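Local coordinates for protein dermonecrotic toxin (Pasteurella multocida, PDB 2EBF) that is a dermonecrotic, mitogenic toxin that induces bone resorption and is associated with severe progressive atrophic rhinitis in pigs, at residues 584-589 / 695-700; 600-605 / 671-676; 610-615 / 634-639; 685-690 / 710-715. One frame throughout, in Å; residues are numbered along the deposited sequence.

Contact 1: residues 584-589 / 695-700; sequences QSRLPL and TILILP
R586 NH2 is gripped by two carboxylates, those of E707 and D693, while the side chain of L697 lies over the guanidinium that carries it. E583 takes NH1 of the same group, so three carboxylates probably compensate this buried charge and fix the rotation of the guanidinium. The contact is a helix packed on the edge of a sheet in the C3 domain. Helix 583-591 runs alongside strand 697-700, an outermost strand of the antiparallel six-stranded sheet; the axes of segments 584-589 and 697-700 approach to 8.9 Å at an angle of 32°. No hydrogen bond links the two segments, and the union is made by apolar branches and the arginine stem. R586 reaches out with its chain extended from CG to NE (chi2 176°), crossing the L697 side chain at about a right angle. L697 CD1 stands over one face of the guanidinium, nearer its rim than its centre, and comes to 3.3 Å from R586 NE. With CG anti to the backbone N (chi1 178°), L697 directs CD1 toward the arginine. I698 between the two leucines faces instead I606 and I609 of helix 596-610, so the strand is packed on both sides. Further along, P700, the N-cap residue of helix 701-711, sets its ring against the helix backbone, CG lying 3.9 Å from L589 O. L699 CD2 bridges two helix positions one turn apart, touching R586 CB at 3.8 Å and L589 CD1 at 3.9 Å.

Contact 2: residues 600-605 / 671-676; sequences EELMQK and FKFAGK
Apolar contacts join L602 to both phenylalanines of the strand. One methyl, L602 CD1, lies 3.9 Å from F673 CD1 and also meets the edge of the F671 ring, 4.1 Å from CZ. L602 CB adds a touch on F673 CE1, so the leucine meets F673 through both CB and CD1. The ring of F671 in turn meets that of F678 on the next strand.

The polar residues of the helix use the F673 ring as well. The carboxylate of E601 reaches its edge on an extended chain, with OE1 in the ring plane 3.6 Å from F673 CZ and the two planes 77° apart. In this position the oxygen faces the slightly positive C-H rim of the ring. K605 crosses F673 at about a right angle and lays CE 3.7 Å from CD2. Its chain then bends at chi4 (-61°), which brings NZ back to E601 OE2 in a long salt bridge of 3.6 Å.

Backbone bonds shape the other partner. F673 N donates to K676 O at 3.0 Å and K676 N returns a bond to F673 O. Segment 600-605 lies nearly antiparallel to 671-673, over the end of a two-residue beta hairpin closed by a type I' turn.

Contact 3: residues 610-615 / 634-639; sequences KNDVKM and AARLKD
R636 and D612 form a side-on salt bridge in which two nitrogens hold two oxygens. R636 NH2 donates to the syn lone pair of D612 OD2 at 2.7 Å, and R636 NE reaches OD1 at 2.8 Å, 32° out of the carboxylate plane. Both oxygens lie close to the guanidinium plane, and each bond is nearly straight. R636 arrives there through a bend at chi2 (50°).

A second grip fixes the acid. D612 is the N-cap of helix 613-617, and its OD1 both caps M615 N, at 2.9 Å on the anti side, and holds R636. With three bonds on its two oxygens, the buried carboxylate can hardly turn, and its negative charge is probably stabilised. One face of the guanidinium is covered by K614, whose CD stands over its centre at 3.9 Å above the plane.

Next to the salt bridge, M615 bends at chi2 and places CE 3.6 Å from R636 CB and equally close to L637 CD2. Outward from there, M615 packs on I696, beside the edge strand, while N616 ND2 bonds the carbonyls of K610 and D612 at the turn between helices. L637 and A634 rest on F671 and A669, seating helix 629-639 against strand 660-673.

Contact 4: residues 685-690 / 710-715; sequences LQFVHD and QRNRAI
The F687 ring is sandwiched between the N712 amide and the chain of Q686. Q686 CG sits over the centre of one face, and N712 ND2 lies above the opposite face near the rim, the amide plane standing 89° from the ring. N712 ND2 is also bonded to I708 O, and OD1 comes to 3.2 Å from F687 CD1. H689 has L685 CD2 over the centre of one face, with F687 O in plane at its edge.

The R711 guanidinium offers its edge to two successive carbonyls. R711 NE donates to V688 O at 2.7 Å, and NH2 reaches F687 O at 3.1 Å from above the carbonyl plane, with a weak bond of 3.3 Å back to V688 O. A bend at chi3 (59°) turns the arginine edge to the loop, and E707 holds NH1 in a salt bridge. One water bridges the segments, accepting from V688 N at 2.9 Å and donating to N712 OD1.

The R711 bonds and the water bridge anchor the loop between strands 676-681 and 697-700 on the C terminus of helix 701-711, which is closed by a Schellman motif with R713 at positive phi as its C-prime residue.

Overall arrangement
From the N terminus, helices 583-591, 596-610 and 613-617 supply in turn the first segments of contacts 1, 2 and 3. The chain then returns in reverse order: contact 3 closes first, joining two helices through 629-639; contact 2 next, setting a helix on the end of strand 660-673 and its turn; and contact 1 last, setting a helix on edge strand 697-700. Thus 3 lies within 2 and 2 within 1. Contact 4 opens after contact 2 has closed and crosses contact 1, fastening a loop to the end of helix 701-711. Contacts 1, 2 and 3 touch one another, through L587 on M603, I696 on M615 and L637 on F671; contact 4 touches contact 1 alone.

Contact 1: residues 584-589 / 695-700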
loop_
_atom_site.group_PDB
_atom_site.type_symbol
_atom_site.label_atom_id
_atom_site.label_comp_id
_atom_site.label_asym_id
_atom_site.label_seq_id
_atom_site.Cartn_x
_atom_site.Cartn_y
_atom_site.Cartn_z
ATOM N N GLN A 584 7.179 -40.228 15.350
ATOM C CA GLN A 584 6.089 -40.424 14.398
ATOM C C GLN A 584 5.523 -39.100 13.870
ATOM O O GLN A 584 5.398 -38.923 12.659
ATOM C CB GLN A 584 4.973 -41.290 15.010
ATOM C CG GLN A 584 3.832 -41.597 14.035
ATOM C CD GLN A 584 2.815 -42.606 14.566
ATOM O OE1 GLN A 584 2.421 -43.532 13.854
ATOM N NE2 GLN A 584 2.382 -42.425 15.812
ATOM N N SER A 585 5.205 -38.172 14.775
ATOM C CA SER A 585 4.651 -36.871 14.384
ATOM C C SER A 585 5.667 -36.025 13.620
ATOM O O SER A 585 5.304 -35.261 12.720
ATOM C CB SER A 585 4.117 -36.104 15.604
ATOM O OG SER A 585 5.161 -35.688 16.474
ATOM N N ARG A 586 6.940 -36.172 13.975
ATOM C CA ARG A 586 8.015 -35.431 13.320
ATOM C C ARG A 586 8.369 -35.920 11.908
ATOM O O ARG A 586 8.966 -35.176 11.132
ATOM C CB ARG A 586 9.275 -35.443 14.187
ATOM C CG ARG A 586 9.125 -34.764 15.536
ATOM C CD ARG A 586 10.409 -34.922 16.359
ATOM N NE ARG A 586 10.258 -34.446 17.735
ATOM C CZ ARG A 586 10.390 -35.202 18.822
ATOM N NH1 ARG A 586 10.689 -36.499 18.723
ATOM N NH2 ARG A 586 10.235 -34.661 20.023
ATOM N N LEU A 587 8.023 -37.162 11.570
ATOM C CA LEU A 587 8.433 -37.712 10.270
ATOM C C LEU A 587 7.986 -36.863 9.061
ATOM O O LEU A 587 8.817 -36.535 8.212
ATOM C CB LEU A 587 8.033 -39.188 10.119
ATOM C CG LEU A 587 8.552 -39.924 8.880
ATOM C CD1 LEU A 587 10.074 -39.975 8.850
ATOM C CD2 LEU A 587 7.982 -41.321 8.847
ATOM N N PRO A 588 6.690 -36.494 8.982
ATOM C CA PRO A 588 6.267 -35.597 7.891
ATOM C C PRO A 588 7.106 -34.323 7.746
ATOM O O PRO A 588 7.434 -33.927 6.625
ATOM C CB PRO A 588 4.822 -35.253 8.264
ATOM C CG PRO A 588 4.358 -36.452 9.014
ATOM C CD PRO A 588 5.543 -36.891 9.822
ATOM N N LEU A 589 7.468 -33.703 8.867
ATOM C CA LEU A 589 8.258 -32.472 8.843
ATOM C C LEU A 589 9.598 -32.710 8.168
ATOM O O LEU A 589 10.097 -31.847 7.455
ATOM C CB LEU A 589 8.458 -31.913 10.258
ATOM C CG LEU A 589 7.205 -31.739 11.130
ATOM C CD1 LEU A 589 7.580 -31.212 12.514
ATOM C CD2 LEU A 589 6.174 -30.836 10.461
ATOM N N THR A 695 16.671 -39.242 22.363
ATOM C CA THR A 695 17.596 -38.361 23.090
ATOM C C THR A 695 18.147 -37.219 22.233
ATOM O O THR A 695 18.537 -36.185 22.760
ATOM C CB THR A 695 18.802 -39.134 23.654
ATOM O OG1 THR A 695 19.381 -39.923 22.610
ATOM C CG2 THR A 695 18.374 -40.045 24.805
ATOM N N ILE A 696 18.205 -37.419 20.921
ATOM C CA ILE A 696 18.747 -36.400 20.020
ATOM C C ILE A 696 17.647 -35.948 19.073
ATOM O O ILE A 696 17.134 -36.747 18.272
ATOM C CB ILE A 696 19.970 -36.921 19.201
ATOM C CG1 ILE A 696 21.081 -37.433 20.131
ATOM C CG2 ILE A 696 20.499 -35.836 18.245
ATOM C CD1 ILE A 696 22.098 -38.322 19.419
ATOM N N LEU A 697 17.278 -34.676 19.188
ATOM C CA LEU A 697 16.224 -34.088 18.366
ATOM C C LEU A 697 16.760 -33.531 17.052
ATOM O O LEU A 697 17.609 -32.632 17.041
ATOM C CB LEU A 697 15.500 -32.979 19.148
ATOM C CG LEU A 697 14.383 -32.216 18.422
ATOM C CD1 LEU A 697 13.289 -33.154 17.897
ATOM C CD2 LEU A 697 13.765 -31.171 19.351
ATOM N N ILE A 698 16.262 -34.069 15.940
ATOM C CA ILE A 698 16.656 -33.591 14.611
ATOM C C ILE A 698 15.433 -33.136 13.829
ATOM O O ILE A 698 14.539 -33.943 13.521
ATOM C CB ILE A 698 17.455 -34.668 13.819
ATOM C CG1 ILE A 698 18.703 -35.076 14.619
ATOM C CG2 ILE A 698 17.808 -34.160 12.403
ATOM C CD1 ILE A 698 19.469 -36.256 14.035
ATOM N N LEU A 699 15.394 -31.839 13.530
ATOM C CA LEU A 699 14.329 -31.242 12.725
ATOM C C LEU A 699 14.874 -30.090 11.907
ATOM O O LEU A 699 15.899 -29.498 12.276
ATOM C CB LEU A 699 13.192 -30.708 13.613
ATOM C CG LEU A 699 12.198 -31.632 14.303
ATOM C CD1 LEU A 699 11.466 -30.859 15.409
ATOM C CD2 LEU A 699 11.206 -32.260 13.304
ATOM N N PRO A 700 14.179 -29.730 10.810
ATOM C CA PRO A 700 14.569 -28.482 10.164
ATOM C C PRO A 700 14.466 -27.350 11.180
ATOM O O PRO A 700 13.565 -27.370 12.021
ATOM C CB PRO A 700 13.534 -28.324 9.053
ATOM C CG PRO A 700 13.088 -29.747 8.770
ATOM C CD PRO A 700 13.036 -30.367 10.130
#

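Contact 2: residues 600-605 / 671-676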
loop_
_atom_site.group_PDB
_atom_site.type_symbol
_atom_site.label_atom_id
_atom_site.label_comp_id
_atom_site.label_asym_id
_atom_site.label_seq_id
_atom_site.Cartn_x
_atom_site.Cartn_y
_atom_site.Cartn_z
ATOM N N GLU A 600 15.662 -40.285 0.977
ATOM C CA GLU A 600 16.369 -41.464 1.464
ATOM C C GLU A 600 17.740 -41.110 2.038
ATOM O O GLU A 600 18.140 -41.630 3.084
ATOM C CB GLU A 600 16.479 -42.519 0.349
ATOM C CG GLU A 600 17.334 -42.142 -0.891
ATOM C CD GLU A 600 17.023 -40.760 -1.487
ATOM O OE1 GLU A 600 17.967 -39.926 -1.532
ATOM O OE2 GLU A 600 15.849 -40.516 -1.900
ATOM N N GLU A 601 18.449 -40.217 1.358
ATOM C CA GLU A 601 19.759 -39.788 1.826
ATOM C C GLU A 601 19.651 -39.008 3.140
ATOM O O GLU A 601 20.421 -39.246 4.072
ATOM C CB GLU A 601 20.467 -38.949 0.772
ATOM C CG GLU A 601 21.900 -38.622 1.153
ATOM C CD GLU A 601 22.599 -37.734 0.151
ATOM O OE1 GLU A 601 21.969 -37.333 -0.855
ATOM O OE2 GLU A 601 23.790 -37.440 0.377
ATOM N N LEU A 602 18.697 -38.078 3.204
ATOM C CA LEU A 602 18.416 -37.346 4.438
ATOM C C LEU A 602 18.164 -38.284 5.623
ATOM O O LEU A 602 18.783 -38.128 6.677
ATOM C CB LEU A 602 17.235 -36.383 4.262
ATOM C CG LEU A 602 16.835 -35.605 5.528
ATOM C CD1 LEU A 602 17.964 -34.655 6.005
ATOM C CD2 LEU A 602 15.528 -34.848 5.341
ATOM N N MET A 603 17.269 -39.255 5.449
ATOM C CA MET A 603 16.924 -40.176 6.537
ATOM C C MET A 603 18.115 -41.036 6.979
ATOM O O MET A 603 18.257 -41.375 8.164
ATOM C CB MET A 603 15.723 -41.054 6.164
ATOM C CG MET A 603 14.417 -40.291 5.890
ATOM S SD MET A 603 14.014 -38.962 7.061
ATOM C CE MET A 603 13.700 -39.915 8.553
ATOM N N GLN A 604 18.961 -41.386 6.015
ATOM C CA GLN A 604 20.194 -42.121 6.272
ATOM C C GLN A 604 21.167 -41.321 7.150
ATOM O O GLN A 604 21.773 -41.865 8.069
ATOM C CB GLN A 604 20.864 -42.447 4.948
ATOM C CG GLN A 604 21.959 -43.466 5.033
ATOM C CD GLN A 604 21.989 -44.317 3.794
ATOM O OE1 GLN A 604 22.516 -43.907 2.751
ATOM N NE2 GLN A 604 21.392 -45.502 3.883
ATOM N N LYS A 605 21.312 -40.035 6.842
ATOM C CA LYS A 605 22.171 -39.136 7.627
ATOM C C LYS A 605 21.640 -38.951 9.042
ATOM O O LYS A 605 22.403 -38.933 10.013
ATOM C CB LYS A 605 22.301 -37.781 6.940
ATOM C CG LYS A 605 23.190 -37.815 5.699
ATOM C CD LYS A 605 23.400 -36.417 5.122
ATOM C CE LYS A 605 23.983 -36.487 3.713
ATOM N NZ LYS A 605 25.320 -37.161 3.654
ATOM N N PHE A 671 23.353 -29.403 10.941
ATOM C CA PHE A 671 24.097 -29.747 9.736
ATOM C C PHE A 671 23.323 -29.195 8.550
ATOM O O PHE A 671 22.127 -28.910 8.656
ATOM C CB PHE A 671 24.361 -31.268 9.620
ATOM C CG PHE A 671 23.137 -32.085 9.307
ATOM C CD1 PHE A 671 22.801 -32.381 7.991
ATOM C CD2 PHE A 671 22.334 -32.583 10.326
ATOM C CE1 PHE A 671 21.672 -33.126 7.695
ATOM C CE2 PHE A 671 21.195 -33.338 10.037
ATOM C CZ PHE A 671 20.867 -33.616 8.724
ATOM N N LYS A 672 24.015 -29.034 7.428
ATOM C CA LYS A 672 23.421 -28.446 6.249
ATOM C C LYS A 672 23.279 -29.518 5.180
ATOM O O LYS A 672 24.230 -30.238 4.870
ATOM C CB LYS A 672 24.261 -27.265 5.753
ATOM C CG LYS A 672 23.507 -26.342 4.825
ATOM C CD LYS A 672 23.923 -24.904 5.019
ATOM C CE LYS A 672 23.205 -24.001 4.025
ATOM N NZ LYS A 672 23.892 -22.674 3.947
ATOM N N PHE A 673 22.068 -29.645 4.653
ATOM C CA PHE A 673 21.806 -30.607 3.598
ATOM C C PHE A 673 20.738 -30.053 2.665
ATOM O O PHE A 673 19.704 -29.561 3.118
ATOM C CB PHE A 673 21.370 -31.959 4.179
ATOM C CG PHE A 673 21.003 -32.985 3.132
ATOM C CD1 PHE A 673 19.672 -33.254 2.835
ATOM C CD2 PHE A 673 21.997 -33.674 2.434
ATOM C CE1 PHE A 673 19.329 -34.200 1.857
ATOM C CE2 PHE A 673 21.665 -34.620 1.456
ATOM C CZ PHE A 673 20.329 -34.884 1.170
ATOM N N ALA A 674 21.015 -30.133 1.362
ATOM C CA ALA A 674 20.103 -29.678 0.312
ATOM C C ALA A 674 19.616 -28.251 0.537
ATOM O O ALA A 674 18.424 -27.976 0.437
ATOM C CB ALA A 674 18.916 -30.631 0.188
ATOM N N GLY A 675 20.536 -27.354 0.879
ATOM C CA GLY A 675 20.182 -25.949 1.072
ATOM C C GLY A 675 19.555 -25.573 2.411
ATOM O O GLY A 675 19.502 -24.389 2.748
ATOM N N LYS A 676 19.083 -26.569 3.172
ATOM C CA LYS A 676 18.427 -26.331 4.473
ATOM C C LYS A 676 19.289 -26.725 5.678
ATOM O O LYS A 676 20.173 -27.567 5.563
ATOM C CB LYS A 676 17.087 -27.070 4.550
ATOM C CG LYS A 676 15.934 -26.323 3.888
ATOM C CD LYS A 676 14.629 -27.071 4.048
ATOM C CE LYS A 676 13.477 -26.260 3.480
ATOM N NZ LYS A 676 12.309 -27.127 3.181
#

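Contact 3: residues 610-615 / 634-639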
loop_
_atom_site.group_PDB
_atom_site.type_symbol
_atom_site.label_atom_id
_atom_site.label_comp_id
_atom_site.label_asym_id
_atom_site.label_seq_id
_atom_site.Cartn_x
_atom_site.Cartn_y
_atom_site.Cartn_z
ATOM N N LYS A 610 21.861 -40.190 14.909
ATOM C CA LYS A 610 21.165 -40.731 16.076
ATOM C C LYS A 610 21.836 -42.001 16.596
ATOM O O LYS A 610 21.757 -42.308 17.789
ATOM C CB LYS A 610 19.697 -40.999 15.745
ATOM C CG LYS A 610 18.901 -39.733 15.569
ATOM C CD LYS A 610 17.461 -40.017 15.216
ATOM C CE LYS A 610 16.611 -38.782 15.482
ATOM N NZ LYS A 610 15.567 -38.608 14.432
ATOM N N ASN A 611 22.501 -42.722 15.693
ATOM C CA ASN A 611 23.231 -43.934 16.049
ATOM C C ASN A 611 24.740 -43.752 16.180
ATOM O O ASN A 611 25.487 -44.725 16.148
ATOM C CB ASN A 611 22.910 -45.062 15.063
ATOM C CG ASN A 611 21.526 -45.613 15.267
ATOM O OD1 ASN A 611 21.257 -46.282 16.268
ATOM N ND2 ASN A 611 20.629 -45.330 14.328
ATOM N N ASP A 612 25.191 -42.514 16.348
ATOM C CA ASP A 612 26.611 -42.269 16.563
ATOM C C ASP A 612 26.947 -42.364 18.053
ATOM O O ASP A 612 26.311 -41.714 18.881
ATOM C CB ASP A 612 27.029 -40.913 15.988
ATOM C CG ASP A 612 28.529 -40.704 16.053
ATOM O OD1 ASP A 612 28.982 -39.973 16.946
ATOM O OD2 ASP A 612 29.253 -41.316 15.233
ATOM N N VAL A 613 27.940 -43.188 18.389
ATOM C CA VAL A 613 28.328 -43.404 19.787
ATOM C C VAL A 613 28.781 -42.095 20.448
ATOM O O VAL A 613 28.377 -41.775 21.566
ATOM C CB VAL A 613 29.444 -44.479 19.912
ATOM C CG1 VAL A 613 30.027 -44.505 21.335
ATOM C CG2 VAL A 613 28.912 -45.842 19.518
ATOM N N LYS A 614 29.617 -41.341 19.747
ATOM C CA LYS A 614 30.127 -40.096 20.293
ATOM C C LYS A 614 29.018 -39.045 20.478
ATOM O O LYS A 614 28.979 -38.364 21.504
ATOM C CB LYS A 614 31.328 -39.599 19.487
ATOM C CG LYS A 614 32.564 -40.454 19.759
ATOM C CD LYS A 614 33.709 -40.219 18.789
ATOM C CE LYS A 614 34.901 -41.084 19.193
ATOM N NZ LYS A 614 36.114 -40.895 18.331
ATOM N N MET A 615 28.095 -38.957 19.515
ATOM C CA MET A 615 26.909 -38.094 19.649
ATOM C C MET A 615 26.059 -38.456 20.850
ATOM O O MET A 615 25.539 -37.578 21.541
ATOM C CB MET A 615 26.003 -38.178 18.431
ATOM C CG MET A 615 26.376 -37.259 17.329
ATOM S SD MET A 615 26.481 -35.514 17.795
ATOM C CE MET A 615 26.938 -34.986 16.161
ATOM N N ALA A 634 28.593 -29.819 17.025
ATOM C CA ALA A 634 29.113 -29.332 15.740
ATOM C C ALA A 634 30.459 -29.982 15.383
ATOM O O ALA A 634 30.707 -30.310 14.224
ATOM C CB ALA A 634 29.214 -27.802 15.732
ATOM N N ALA A 635 31.307 -30.187 16.379
ATOM C CA ALA A 635 32.626 -30.804 16.177
ATOM C C ALA A 635 32.488 -32.265 15.720
ATOM O O ALA A 635 33.185 -32.710 14.799
ATOM C CB ALA A 635 33.448 -30.709 17.457
ATOM N N ARG A 636 31.574 -33.001 16.346
ATOM C CA ARG A 636 31.329 -34.393 15.934
ATOM C C ARG A 636 30.717 -34.466 14.533
ATOM O O ARG A 636 31.126 -35.291 13.721
ATOM C CB ARG A 636 30.476 -35.143 16.971
ATOM C CG ARG A 636 30.268 -36.642 16.686
ATOM C CD ARG A 636 31.576 -37.394 16.376
ATOM N NE ARG A 636 31.322 -38.747 15.887
ATOM C CZ ARG A 636 32.180 -39.469 15.171
ATOM N NH1 ARG A 636 33.371 -38.983 14.845
ATOM N NH2 ARG A 636 31.838 -40.685 14.771
ATOM N N LEU A 637 29.754 -33.597 14.237
ATOM C CA LEU A 637 29.178 -33.543 12.891
ATOM C C LEU A 637 30.257 -33.352 11.819
ATOM O O LEU A 637 30.195 -33.961 10.757
ATOM C CB LEU A 637 28.131 -32.433 12.776
ATOM C CG LEU A 637 26.785 -32.609 13.485
ATOM C CD1 LEU A 637 25.966 -31.324 13.369
ATOM C CD2 LEU A 637 26.002 -33.820 12.915
ATOM N N LYS A 638 31.234 -32.500 12.118
ATOM C CA LYS A 638 32.373 -32.248 11.237
ATOM C C LYS A 638 33.186 -33.520 11.045
ATOM O O LYS A 638 33.447 -33.926 9.909
ATOM C CB LYS A 638 33.255 -31.141 11.822
ATOM C CG LYS A 638 34.386 -30.689 10.904
ATOM C CD LYS A 638 35.314 -29.750 11.644
ATOM C CE LYS A 638 36.483 -29.309 10.779
ATOM N NZ LYS A 638 37.566 -28.749 11.660
ATOM N N ASP A 639 33.569 -34.150 12.158
ATOM C CA ASP A 639 34.316 -35.409 12.115
ATOM C C ASP A 639 33.559 -36.533 11.405
ATOM O O ASP A 639 34.180 -37.441 10.854
ATOM C CB ASP A 639 34.717 -35.858 13.525
ATOM C CG ASP A 639 35.733 -34.936 14.170
ATOM O OD1 ASP A 639 36.201 -33.989 13.501
ATOM O OD2 ASP A 639 36.058 -35.155 15.359
#

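Contact 4: residues 685-690 / 710-715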
loop_
_atom_site.group_PDB
_atom_site.type_symbol
_atom_site.label_atom_id
_atom_site.label_comp_id
_atom_site.label_asym_id
_atom_site.label_seq_id
_atom_site.Cartn_x
_atom_site.Cartn_y
_atom_site.Cartn_z
ATOM N N LEU A 685 16.016 -32.933 25.902
ATOM C CA LEU A 685 15.308 -33.657 26.973
ATOM C C LEU A 685 15.364 -32.925 28.315
ATOM O O LEU A 685 14.746 -33.361 29.291
ATOM C CB LEU A 685 15.795 -35.110 27.106
ATOM C CG LEU A 685 15.417 -36.091 25.984
ATOM C CD1 LEU A 685 15.795 -37.508 26.390
ATOM C CD2 LEU A 685 13.929 -36.019 25.605
ATOM N N GLN A 686 16.089 -31.806 28.368
ATOM C CA GLN A 686 16.013 -30.944 29.546
ATOM C C GLN A 686 14.621 -30.303 29.662
ATOM O O GLN A 686 14.246 -29.792 30.720
ATOM C CB GLN A 686 17.185 -29.938 29.619
ATOM C CG GLN A 686 17.172 -28.784 28.656
ATOM C CD GLN A 686 18.535 -28.073 28.555
ATOM O OE1 GLN A 686 19.181 -28.091 27.499
ATOM N NE2 GLN A 686 18.975 -27.454 29.651
ATOM N N PHE A 687 13.856 -30.370 28.571
ATOM C CA PHE A 687 12.516 -29.798 28.491
ATOM C C PHE A 687 11.484 -30.902 28.443
ATOM O O PHE A 687 11.769 -32.010 27.983
ATOM C CB PHE A 687 12.375 -28.896 27.255
ATOM C CG PHE A 687 13.481 -27.897 27.123
ATOM C CD1 PHE A 687 13.669 -26.921 28.100
ATOM C CD2 PHE A 687 14.344 -27.937 26.035
ATOM C CE1 PHE A 687 14.718 -26.004 28.004
ATOM C CE2 PHE A 687 15.388 -27.021 25.929
ATOM C CZ PHE A 687 15.569 -26.050 26.901
ATOM N N VAL A 688 10.278 -30.577 28.896
ATOM C CA VAL A 688 9.185 -31.545 28.992
ATOM C C VAL A 688 8.948 -32.261 27.651
ATOM O O VAL A 688 8.991 -31.632 26.582
ATOM C CB VAL A 688 7.908 -30.872 29.574
ATOM C CG1 VAL A 688 7.262 -29.919 28.573
ATOM C CG2 VAL A 688 6.933 -31.906 30.034
ATOM N N HIS A 689 8.718 -33.572 27.717
ATOM C CA HIS A 689 8.747 -34.428 26.530
ATOM C C HIS A 689 7.944 -35.700 26.727
ATOM O O HIS A 689 7.634 -36.088 27.863
ATOM C CB HIS A 689 10.196 -34.816 26.209
ATOM C CG HIS A 689 10.912 -35.459 27.357
ATOM N ND1 HIS A 689 10.840 -36.812 27.617
ATOM C CD2 HIS A 689 11.697 -34.931 28.326
ATOM C CE1 HIS A 689 11.558 -37.092 28.689
ATOM N NE2 HIS A 689 12.091 -35.969 29.137
ATOM N N ASP A 690 7.627 -36.361 25.615
ATOM C CA ASP A 690 7.016 -37.688 25.660
ATOM C C ASP A 690 7.952 -38.662 26.383
ATOM O O ASP A 690 9.177 -38.575 26.240
ATOM C CB ASP A 690 6.724 -38.182 24.243
ATOM C CG ASP A 690 5.791 -39.379 24.223
ATOM O OD1 ASP A 690 6.215 -40.476 24.645
ATOM O OD2 ASP A 690 4.639 -39.218 23.775
ATOM N N GLN A 710 6.754 -24.435 21.841
ATOM C CA GLN A 710 5.487 -25.049 22.256
ATOM C C GLN A 710 5.639 -25.888 23.522
ATOM O O GLN A 710 4.840 -25.773 24.464
ATOM C CB GLN A 710 4.903 -25.883 21.115
ATOM C CG GLN A 710 4.339 -25.041 19.978
ATOM C CD GLN A 710 3.662 -25.859 18.896
ATOM O OE1 GLN A 710 3.893 -27.061 18.758
ATOM N NE2 GLN A 710 2.831 -25.194 18.098
ATOM N N ARG A 711 6.681 -26.715 23.563
ATOM C CA ARG A 711 6.911 -27.580 24.725
ATOM C C ARG A 711 7.102 -26.764 25.994
ATOM O O ARG A 711 6.652 -27.159 27.086
ATOM C CB ARG A 711 8.102 -28.516 24.494
ATOM C CG ARG A 711 7.772 -29.660 23.563
ATOM C CD ARG A 711 9.000 -30.371 23.041
ATOM N NE ARG A 711 9.845 -30.934 24.094
ATOM C CZ ARG A 711 11.060 -31.428 23.868
ATOM N NH1 ARG A 711 11.540 -31.431 22.636
ATOM N NH2 ARG A 711 11.791 -31.923 24.857
ATOM N N ASN A 712 7.749 -25.615 25.839
ATOM C CA ASN A 712 8.068 -24.756 26.960
ATOM C C ASN A 712 7.030 -23.677 27.252
ATOM O O ASN A 712 7.258 -22.814 28.111
ATOM C CB ASN A 712 9.447 -24.130 26.747
ATOM C CG ASN A 712 10.563 -25.116 26.985
ATOM O OD1 ASN A 712 10.806 -25.538 28.125
ATOM N ND2 ASN A 712 11.244 -25.502 25.917
ATOM N N ARG A 713 5.905 -23.721 26.529
ATOM C CA ARG A 713 4.846 -22.718 26.655
ATOM C C ARG A 713 5.458 -21.314 26.622
ATOM O O ARG A 713 5.159 -20.460 27.463
ATOM C CB ARG A 713 4.002 -22.959 27.918
ATOM C CG ARG A 713 3.291 -24.339 27.913
ATOM C CD ARG A 713 2.515 -24.584 29.200
ATOM N NE ARG A 713 1.389 -23.657 29.326
ATOM C CZ ARG A 713 0.179 -23.869 28.805
ATOM N NH1 ARG A 713 -0.075 -24.983 28.124
ATOM N NH2 ARG A 713 -0.778 -22.962 28.966
ATOM N N ALA A 714 6.340 -21.115 25.640
ATOM C CA ALA A 714 7.118 -19.889 25.488
ATOM C C ALA A 714 6.249 -18.673 25.215
ATOM O O ALA A 714 5.350 -18.728 24.369
ATOM C CB ALA A 714 8.129 -20.063 24.355
ATOM N N ILE A 715 6.545 -17.579 25.920
ATOM C CA ILE A 715 5.881 -16.302 25.702
ATOM C C ILE A 715 6.764 -15.405 24.839
ATOM O O ILE A 715 7.938 -15.171 25.161
ATOM C CB ILE A 715 5.545 -15.572 27.038
ATOM C CG1 ILE A 715 4.623 -16.414 27.936
ATOM C CG2 ILE A 715 4.910 -14.201 26.756
ATOM C CD1 ILE A 715 4.700 -16.009 29.420
HETATM O O HOH W 1 10.051 -27.796 29.613
#